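Local coordinates for protein putative nucleotide-diphospho-sugar transferase (Desulfovibrio desulfuricans subsp. desulfuricans, PDB 3CGX) that probably transfers a sugar from a nucleotide-diphospho-sugar donor, as its GT-A type fold suggests, though its substrates are not established, at residues 132-137 with 143-148; 122-127 with 184-189. All coordinates share one frame; numbering follows the deposited sequence.

Overall arrangement
Both contacts belong to the edge of one mixed sheet, and their centres lie about 7 Å apart. Contact 1 pairs strands 133-137 and 143-149 as a hairpin. Contact 2 sets helix 118-127 against strand 183-185 and the loop after it. Along the chain the helix comes first, then the two hairpin strands, then the edge strand, which nests contact 1 inside the loop closed by contact 2. Strand 133-137 is flanked by 143-149 and by 183-185. A133 O and L184 N, 2.8 Å apart, join the contacts, as does Y144 OH near P187 O. Contact 1 builds an antiparallel part of the sheet, and contact 2 lays the helix against its outer strand, consistent with a GT-A type sugar-nucleotide transferase.

Contact 1 (132-137 with 143-148); sequences DAAIGP and YYLIGF
A134 and G147 form a hydrogen-bonded antiparallel pair. A134 N donates to G147 O at 2.9 Å, from above the carbonyl plane. G147 N returns a bond to A134 O at 2.8 Å. Farther along, G136 N gives its hydrogen to L145 O. The carbonyl of G136 then takes Y144 N at 2.8 Å, with a C=O...N angle of 158°, more open than in the other three bonds. A134 is thus satisfied at both its N and its O, and so is G136. CA-H...O contacts from I135 to L145 O and from I146 to A134 O add second approaches to two of these carbonyls. At the start of the strand, D132 OD1 is hydrogen-bonded to S152 OG, and OD2 to E182 N.

The two strands make a beta hairpin inside the mixed sheet of this GT-A type fold. A133, I135, I146 and F148 project from one face; helix 169-178 packs on I135, and helix 87-100 on F148. There CB of A133 meets CE1 of F148 at 3.8 Å. The CD1 methyl of I135 lies over a face of the Y143 ring, 4.2 Å from its centroid. CG1 of I135, anti to the backbone N (chi1 -162°), carries that methyl to the ring.

Y144 sits where the chain turns a corner. Its ring lies over G136, whose CA is 3.8 Å from the centroid. P137 O meets the same ring at its edge, in plane. The hydroxyl of Y144, a buried residue, is hydrogen-bonded to P187 O and to Y116 OH. On the strand's other flank, A133 and I135 make backbone bonds to L184.

Contact 2 (122-127 with 184-189); sequences QKALND and LQLPDW
A124 and L186 meet through methyl groups alone, in one of the two modelled conformers of L186. The exact place of the leucine fork is therefore doubtful. In this conformer CD2 lies 4.0 Å from A124 CB, and CD1 lies 4.1 Å from the same atom. The two leucine methyls, one on each branch, are thus about equally far from the alanine CB. It is the leucine that reaches over to the helix.

One helical turn on, D127 and L184 cross at about a right angle. CG of L184 is anti to the backbone N (chi1 178°), which extends the side chain to the helix. Its methyls come up to the aspartate, with CD1 3.7 Å from D127 OD2. The exact spacing at CD2 is doubtful.

The carboxylate has a partner within its own helix. K123 NZ forms a salt bridge with D127 OD2 at 2.9 Å, nearly in line with the C-O bond. This i to i+4 pair runs along the helix surface and ties K123 to D127; the lysine itself does not touch L184. It also probably balances the charge of the carboxylate next to the leucine methyls.

Strand 183-185 lies beside strand 133-137, and L186 touches Y144 and L145 of strand 143-149. L125 turns from this contact to strand 5-11, so helix 118-127 packs along the sheet and reaches its edge strand 183-185.

Contact 1 (132-137 with 143-148)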
ATOM      1  N   ASP A 132      -3.282  -5.342  19.667  1.00 22.60           N
ATOM      2  CA  ASP A 132      -2.165  -4.395  19.744  1.00 23.96           C
ATOM      3  C   ASP A 132      -1.647  -3.991  18.350  1.00 23.40           C
ATOM      4  O   ASP A 132      -1.211  -2.850  18.120  1.00 23.18           O
ATOM      5  CB  ASP A 132      -1.014  -5.010  20.535  1.00 24.96           C
ATOM      6  CG  ASP A 132      -1.405  -5.380  21.927  1.00 26.76           C
ATOM      7  OD1 ASP A 132      -1.961  -4.513  22.621  1.00 25.92           O
ATOM      8  OD2 ASP A 132      -1.154  -6.525  22.316  1.00 24.76           O
ATOM      9  N   ALA A 133      -1.726  -4.934  17.426  1.00 22.46           N
ATOM     10  CA  ALA A 133      -1.187  -4.761  16.076  1.00 25.13           C
ATOM     11  C   ALA A 133      -1.956  -5.564  15.053  1.00 23.56           C
ATOM     12  O   ALA A 133      -2.707  -6.482  15.380  1.00 23.13           O
ATOM     13  CB  ALA A 133       0.298  -5.153  16.042  1.00 22.81           C
ATOM     14  N   ALA A 134      -1.802  -5.139  13.808  1.00 24.86           N
ATOM     15  CA  ALA A 134      -2.374  -5.787  12.653  1.00 22.49           C
ATOM     16  C   ALA A 134      -1.321  -5.875  11.529  1.00 24.80           C
ATOM     17  O   ALA A 134      -0.439  -5.017  11.383  1.00 25.03           O
ATOM     18  CB  ALA A 134      -3.612  -5.022  12.178  1.00 21.93           C
ATOM     19  N   ILE A 135      -1.405  -6.931  10.744  1.00 22.25           N
ATOM     20  CA  ILE A 135      -0.446  -7.145   9.646  1.00 22.95           C
ATOM     21  C   ILE A 135      -1.104  -7.935   8.528  1.00 23.30           C
ATOM     22  O   ILE A 135      -1.872  -8.852   8.791  1.00 23.54           O
ATOM     23  CB  ILE A 135       0.839  -7.854  10.165  1.00 25.18           C
ATOM     24  CG1 ILE A 135       1.988  -7.670   9.139  1.00 28.08           C
ATOM     25  CG2 ILE A 135       0.535  -9.369  10.556  1.00 20.08           C
ATOM     26  CD1 ILE A 135       3.406  -7.921   9.721  1.00 21.79           C
ATOM     27  N   GLY A 136      -0.858  -7.529   7.279  1.00 21.99           N
ATOM     28  CA  GLY A 136      -1.390  -8.245   6.153  1.00 22.94           C
ATOM     29  C   GLY A 136      -0.246  -8.838   5.355  1.00 23.33           C
ATOM     30  O   GLY A 136       0.609  -8.100   4.829  1.00 24.42           O
ATOM     31  N   PRO A 137      -0.206 -10.170   5.297  1.00 24.84           N
ATOM     32  CA  PRO A 137       0.843 -10.894   4.558  1.00 24.51           C
ATOM     33  C   PRO A 137       0.658 -10.776   3.066  1.00 23.28           C
ATOM     34  O   PRO A 137      -0.450 -10.924   2.558  1.00 27.10           O
ATOM     35  CB  PRO A 137       0.651 -12.346   4.995  1.00 24.90           C
ATOM     36  CG  PRO A 137      -0.301 -12.295   6.198  1.00 29.43           C
ATOM     37  CD  PRO A 137      -1.121 -11.086   5.985  1.00 25.02           C
ATOM     38  N   TYR A 143       4.830  -7.745   3.677  1.00 29.89           N
ATOM     39  CA  TYR A 143       3.472  -7.362   4.123  1.00 27.66           C
ATOM     40  C   TYR A 143       2.979  -6.127   3.395  1.00 25.63           C
ATOM     41  O   TYR A 143       3.757  -5.254   3.065  1.00 27.16           O
ATOM     42  CB  TYR A 143       3.425  -7.193   5.639  1.00 28.13           C
ATOM     43  CG  TYR A 143       4.419  -6.249   6.287  1.00 27.22           C
ATOM     44  CD1 TYR A 143       4.140  -4.886   6.410  1.00 23.31           C
ATOM     45  CD2 TYR A 143       5.631  -6.722   6.805  1.00 31.14           C
ATOM     46  CE1 TYR A 143       5.039  -4.035   7.033  1.00 26.14           C
ATOM     47  CE2 TYR A 143       6.541  -5.862   7.451  1.00 26.08           C
ATOM     48  CZ  TYR A 143       6.230  -4.522   7.570  1.00 26.94           C
ATOM     49  OH  TYR A 143       7.086  -3.641   8.214  1.00 27.45           O
ATOM     50  N   TYR A 144       1.681  -6.091   3.129  1.00 24.58           N
ATOM     51  CA  TYR A 144       1.061  -5.017   2.395  1.00 26.12           C
ATOM     52  C   TYR A 144       0.399  -3.998   3.331  1.00 25.41           C
ATOM     53  O   TYR A 144       0.014  -2.893   2.916  1.00 22.58           O
ATOM     54  CB  TYR A 144       0.024  -5.563   1.415  1.00 26.32           C
ATOM     55  CG  TYR A 144      -1.169  -6.262   2.074  1.00 20.96           C
ATOM     56  CD1 TYR A 144      -2.273  -5.528   2.587  1.00 19.91           C
ATOM     57  CD2 TYR A 144      -1.218  -7.633   2.159  1.00 23.63           C
ATOM     58  CE1 TYR A 144      -3.359  -6.154   3.173  1.00 23.79           C
ATOM     59  CE2 TYR A 144      -2.318  -8.274   2.765  1.00 23.61           C
ATOM     60  CZ  TYR A 144      -3.391  -7.538   3.240  1.00 21.51           C
ATOM     61  OH  TYR A 144      -4.417  -8.246   3.835  1.00 21.84           O
ATOM     62  N   LEU A 145       0.227  -4.402   4.583  1.00 22.70           N
ATOM     63  CA  LEU A 145      -0.331  -3.525   5.618  1.00 23.28           C
ATOM     64  C   LEU A 145       0.259  -3.840   6.998  1.00 21.12           C
ATOM     65  O   LEU A 145       0.507  -5.001   7.339  1.00 23.51           O
ATOM     66  CB  LEU A 145      -1.868  -3.613   5.652  1.00 21.09           C
ATOM     67  CG  LEU A 145      -2.686  -2.765   6.663  1.00 27.33           C
ATOM     68  CD1 LEU A 145      -4.111  -2.439   6.097  1.00 23.96           C
ATOM     69  CD2 LEU A 145      -2.762  -3.422   8.101  1.00 22.65           C
ATOM     70  N   ILE A 146       0.513  -2.788   7.764  1.00 20.47           N
ATOM     71  CA  ILE A 146       0.896  -2.924   9.177  1.00 20.89           C
ATOM     72  C   ILE A 146       0.161  -1.841   9.983  1.00 21.13           C
ATOM     73  O   ILE A 146       0.027  -0.715   9.524  1.00 21.92           O
ATOM     74  CB  ILE A 146       2.438  -2.864   9.387  1.00 21.97           C
ATOM     75  CG1 ILE A 146       2.762  -3.241  10.836  1.00 26.61           C
ATOM     76  CG2 ILE A 146       3.057  -1.503   8.882  1.00 23.52           C
ATOM     77  CD1 ILE A 146       4.233  -3.637  11.018  1.00 31.88           C
ATOM     78  N   GLY A 147      -0.340  -2.186  11.152  1.00 24.77           N
ATOM     79  CA  GLY A 147      -1.026  -1.241  12.021  1.00 23.88           C
ATOM     80  C   GLY A 147      -0.784  -1.465  13.482  1.00 22.76           C
ATOM     81  O   GLY A 147      -0.481  -2.565  13.915  1.00 24.18           O
ATOM     82  N   PHE A 148      -0.939  -0.391  14.237  1.00 23.16           N
ATOM     83  CA  PHE A 148      -0.814  -0.402  15.687  1.00 25.06           C
ATOM     84  C   PHE A 148      -1.785   0.527  16.362  1.00 23.17           C
ATOM     85  O   PHE A 148      -2.276   1.485  15.780  1.00 22.74           O
ATOM     86  CB  PHE A 148       0.577   0.119  16.127  1.00 25.07           C
ATOM     87  CG  PHE A 148       1.719  -0.792  15.801  1.00 27.65           C
ATOM     88  CD1 PHE A 148       2.096  -1.801  16.674  1.00 28.61           C
ATOM     89  CD2 PHE A 148       2.434  -0.622  14.632  1.00 29.60           C
ATOM     90  CE1 PHE A 148       3.181  -2.624  16.359  1.00 31.02           C
ATOM     91  CE2 PHE A 148       3.503  -1.470  14.304  1.00 31.43           C
ATOM     92  CZ  PHE A 148       3.876  -2.452  15.163  1.00 28.00           C
TER

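Contact 2 (122-127 with 184-189)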
ATOM      1  N   GLN A 122     -11.112  -0.897   6.795  1.00 22.29           N
ATOM      2  CA  GLN A 122     -12.026  -0.526   7.878  1.00 22.22           C
ATOM      3  C   GLN A 122     -12.074  -1.619   8.954  1.00 20.92           C
ATOM      4  O   GLN A 122     -12.035  -1.348  10.154  1.00 18.40           O
ATOM      5  CB  GLN A 122     -13.418  -0.268   7.369  1.00 20.24           C
ATOM      6  CG  GLN A 122     -14.357   0.247   8.429  1.00 22.07           C
ATOM      7  CD  GLN A 122     -13.985   1.634   8.856  1.00 30.96           C
ATOM      8  OE1 GLN A 122     -14.000   2.560   8.041  1.00 23.90           O
ATOM      9  NE2 GLN A 122     -13.620   1.791  10.129  1.00 38.20           N
ATOM     10  N   LYS A 123     -12.144  -2.861   8.529  1.00 21.27           N
ATOM     11  CA  LYS A 123     -12.154  -3.963   9.476  1.00 20.16           C
ATOM     12  C   LYS A 123     -10.891  -3.942  10.344  1.00 22.32           C
ATOM     13  O   LYS A 123     -10.949  -4.114  11.584  1.00 21.47           O
ATOM     14  CB  LYS A 123     -12.290  -5.317   8.750  1.00 22.07           C
ATOM     15  CG  LYS A 123     -12.357  -6.511   9.718  1.00 24.42           C
ATOM     16  CD  LYS A 123     -12.727  -7.789   8.947  1.00 25.10           C
ATOM     17  CE  LYS A 123     -12.771  -9.014   9.797  1.00 30.43           C
ATOM     18  NZ  LYS A 123     -11.492  -9.153  10.532  1.00 33.63           N
ATOM     19  N   ALA A 124      -9.751  -3.754   9.704  1.00 25.00           N
ATOM     20  CA  ALA A 124      -8.474  -3.653  10.423  1.00 23.16           C
ATOM     21  C   ALA A 124      -8.510  -2.553  11.493  1.00 22.36           C
ATOM     22  O   ALA A 124      -8.088  -2.755  12.634  1.00 22.51           O
ATOM     23  CB  ALA A 124      -7.294  -3.427   9.429  1.00 22.19           C
ATOM     24  N   LEU A 125      -8.989  -1.379  11.112  1.00 21.79           N
ATOM     25  CA  LEU A 125      -9.078  -0.267  12.036  1.00 21.37           C
ATOM     26  C   LEU A 125     -10.015  -0.583  13.178  1.00 20.54           C
ATOM     27  O   LEU A 125      -9.717  -0.285  14.341  1.00 26.29           O
ATOM     28  CB  LEU A 125      -9.510   0.999  11.306  1.00 21.49           C
ATOM     29  CG  LEU A 125      -8.372   1.593  10.451  1.00 24.86           C
ATOM     30  CD1 LEU A 125      -8.942   2.581   9.400  1.00 28.46           C
ATOM     31  CD2 LEU A 125      -7.287   2.214  11.342  1.00 22.80           C
ATOM     32  N   ASN A 126     -11.142  -1.207  12.860  1.00 23.65           N
ATOM     33  CA  ASN A 126     -12.095  -1.612  13.873  1.00 21.76           C
ATOM     34  C   ASN A 126     -11.442  -2.598  14.854  1.00 21.93           C
ATOM     35  O   ASN A 126     -11.618  -2.499  16.056  1.00 21.40           O
ATOM     36  CB  ASN A 126     -13.355  -2.281  13.266  1.00 19.65           C
ATOM     37  CG  ASN A 126     -14.246  -1.308  12.432  1.00 24.21           C
ATOM     38  OD1 ASN A 126     -14.171  -0.098  12.565  1.00 23.86           O
ATOM     39  ND2 ASN A 126     -15.149  -1.880  11.635  1.00 20.19           N
ATOM     40  N   ASP A 127     -10.751  -3.587  14.298  1.00 24.97           N
ATOM     41  CA  ASP A 127     -10.133  -4.668  15.098  1.00 25.99           C
ATOM     42  C   ASP A 127      -8.973  -4.156  15.983  1.00 22.62           C
ATOM     43  O   ASP A 127      -8.697  -4.715  17.053  1.00 22.24           O
ATOM     44  CB  ASP A 127      -9.670  -5.841  14.186  1.00 24.02           C
ATOM     45  CG  ASP A 127     -10.824  -6.701  13.668  1.00 30.55           C
ATOM     46  OD1 ASP A 127     -11.955  -6.591  14.144  1.00 29.63           O
ATOM     47  OD2 ASP A 127     -10.609  -7.508  12.754  1.00 33.70           O
ATOM     48  N   LEU A 184      -3.453  -9.147  15.006  1.00 24.93           N
ATOM     49  CA  LEU A 184      -4.477  -9.531  14.034  1.00 23.30           C
ATOM     50  C   LEU A 184      -3.852  -9.751  12.672  1.00 24.55           C
ATOM     51  O   LEU A 184      -3.195  -8.869  12.092  1.00 25.32           O
ATOM     52  CB  LEU A 184      -5.552  -8.471  13.938  1.00 25.90           C
ATOM     53  CG  LEU A 184      -6.660  -8.708  12.917  1.00 28.48           C
ATOM     54  CD1 LEU A 184      -7.670  -9.735  13.338  1.00 28.69           C
ATOM     55  CD2 LEU A 184      -7.288  -7.334  12.671  1.00 43.94           C
ATOM     56  N   GLN A 185      -4.093 -10.924  12.128  1.00 23.75           N
ATOM     57  CA  GLN A 185      -3.585 -11.245  10.812  1.00 26.52           C
ATOM     58  C   GLN A 185      -4.686 -11.085   9.793  1.00 26.22           C
ATOM     59  O   GLN A 185      -5.736 -11.683   9.907  1.00 26.62           O
ATOM     60  CB  GLN A 185      -3.011 -12.658  10.818  1.00 29.13           C
ATOM     61  CG  GLN A 185      -2.450 -13.052   9.521  1.00 31.17           C
ATOM     62  CD  GLN A 185      -1.785 -14.425   9.571  1.00 41.17           C
ATOM     63  OE1 GLN A 185      -1.096 -14.759  10.535  1.00 43.60           O
ATOM     64  NE2 GLN A 185      -1.972 -15.206   8.518  1.00 35.34           N
ATOM     65  N   LEU A 186      -4.443 -10.244   8.794  0.70 24.06           N
ATOM     66  CA  LEU A 186      -5.420  -9.981   7.731  0.70 25.40           C
ATOM     67  C   LEU A 186      -5.172 -11.002   6.653  0.70 25.37           C
ATOM     68  O   LEU A 186      -4.157 -11.702   6.705  0.70 23.57           O
ATOM     69  CB  LEU A 186      -5.258  -8.587   7.135  0.70 25.95           C
ATOM     70  CG  LEU A 186      -5.516  -7.422   8.088  0.70 30.23           C
ATOM     71  CD1 LEU A 186      -4.983  -6.159   7.468  0.70 27.49           C
ATOM     72  CD2 LEU A 186      -6.997  -7.314   8.398  0.70 36.82           C
ATOM     73  N   PRO A 187      -6.084 -11.107   5.668  1.00 27.05           N
ATOM     74  CA  PRO A 187      -5.913 -12.102   4.617  1.00 26.88           C
ATOM     75  C   PRO A 187      -4.654 -11.922   3.791  1.00 25.69           C
ATOM     76  O   PRO A 187      -4.186 -10.811   3.584  1.00 23.63           O
ATOM     77  CB  PRO A 187      -7.154 -11.861   3.727  1.00 26.81           C
ATOM     78  CG  PRO A 187      -8.147 -11.251   4.621  1.00 30.71           C
ATOM     79  CD  PRO A 187      -7.344 -10.356   5.480  1.00 27.17           C
ATOM     80  N   ASP A 188      -4.121 -13.014   3.277  1.00 25.05           N
ATOM     81  CA  ASP A 188      -3.009 -12.895   2.331  1.00 26.54           C
ATOM     82  C   ASP A 188      -3.503 -12.181   1.038  1.00 26.31           C
ATOM     83  O   ASP A 188      -4.660 -12.347   0.596  1.00 24.36           O
ATOM     84  CB  ASP A 188      -2.464 -14.232   1.896  1.00 26.87           C
ATOM     85  CG  ASP A 188      -1.996 -15.113   3.048  1.00 34.24           C
ATOM     86  OD1 ASP A 188      -1.931 -14.697   4.216  1.00 29.74           O
ATOM     87  OD2 ASP A 188      -1.726 -16.280   2.757  1.00 37.03           O
ATOM     88  N   TRP A 189      -2.624 -11.377   0.455  1.00 26.17           N
ATOM     89  CA  TRP A 189      -2.950 -10.658  -0.775  1.00 25.18           C
ATOM     90  C   TRP A 189      -1.725 -10.529  -1.662  1.00 22.18           C
ATOM     91  O   TRP A 189      -0.590 -10.564  -1.170  1.00 27.12           O
ATOM     92  CB  TRP A 189      -3.504  -9.257  -0.474  1.00 23.85           C
ATOM     93  CG  TRP A 189      -4.611  -8.840  -1.435  1.00 23.54           C
ATOM     94  CD1 TRP A 189      -4.479  -8.118  -2.595  1.00 22.22           C
ATOM     95  CD2 TRP A 189      -6.015  -9.134  -1.314  1.00 21.42           C
ATOM     96  NE1 TRP A 189      -5.698  -7.965  -3.191  1.00 25.11           N
ATOM     97  CE2 TRP A 189      -6.664  -8.543  -2.402  1.00 24.69           C
ATOM     98  CE3 TRP A 189      -6.785  -9.823  -0.371  1.00 21.05           C
ATOM     99  CZ2 TRP A 189      -8.045  -8.665  -2.607  1.00 27.16           C
ATOM    100  CZ3 TRP A 189      -8.147  -9.891  -0.554  1.00 22.91           C
ATOM    101  CH2 TRP A 189      -8.763  -9.343  -1.666  1.00 27.46           C
TER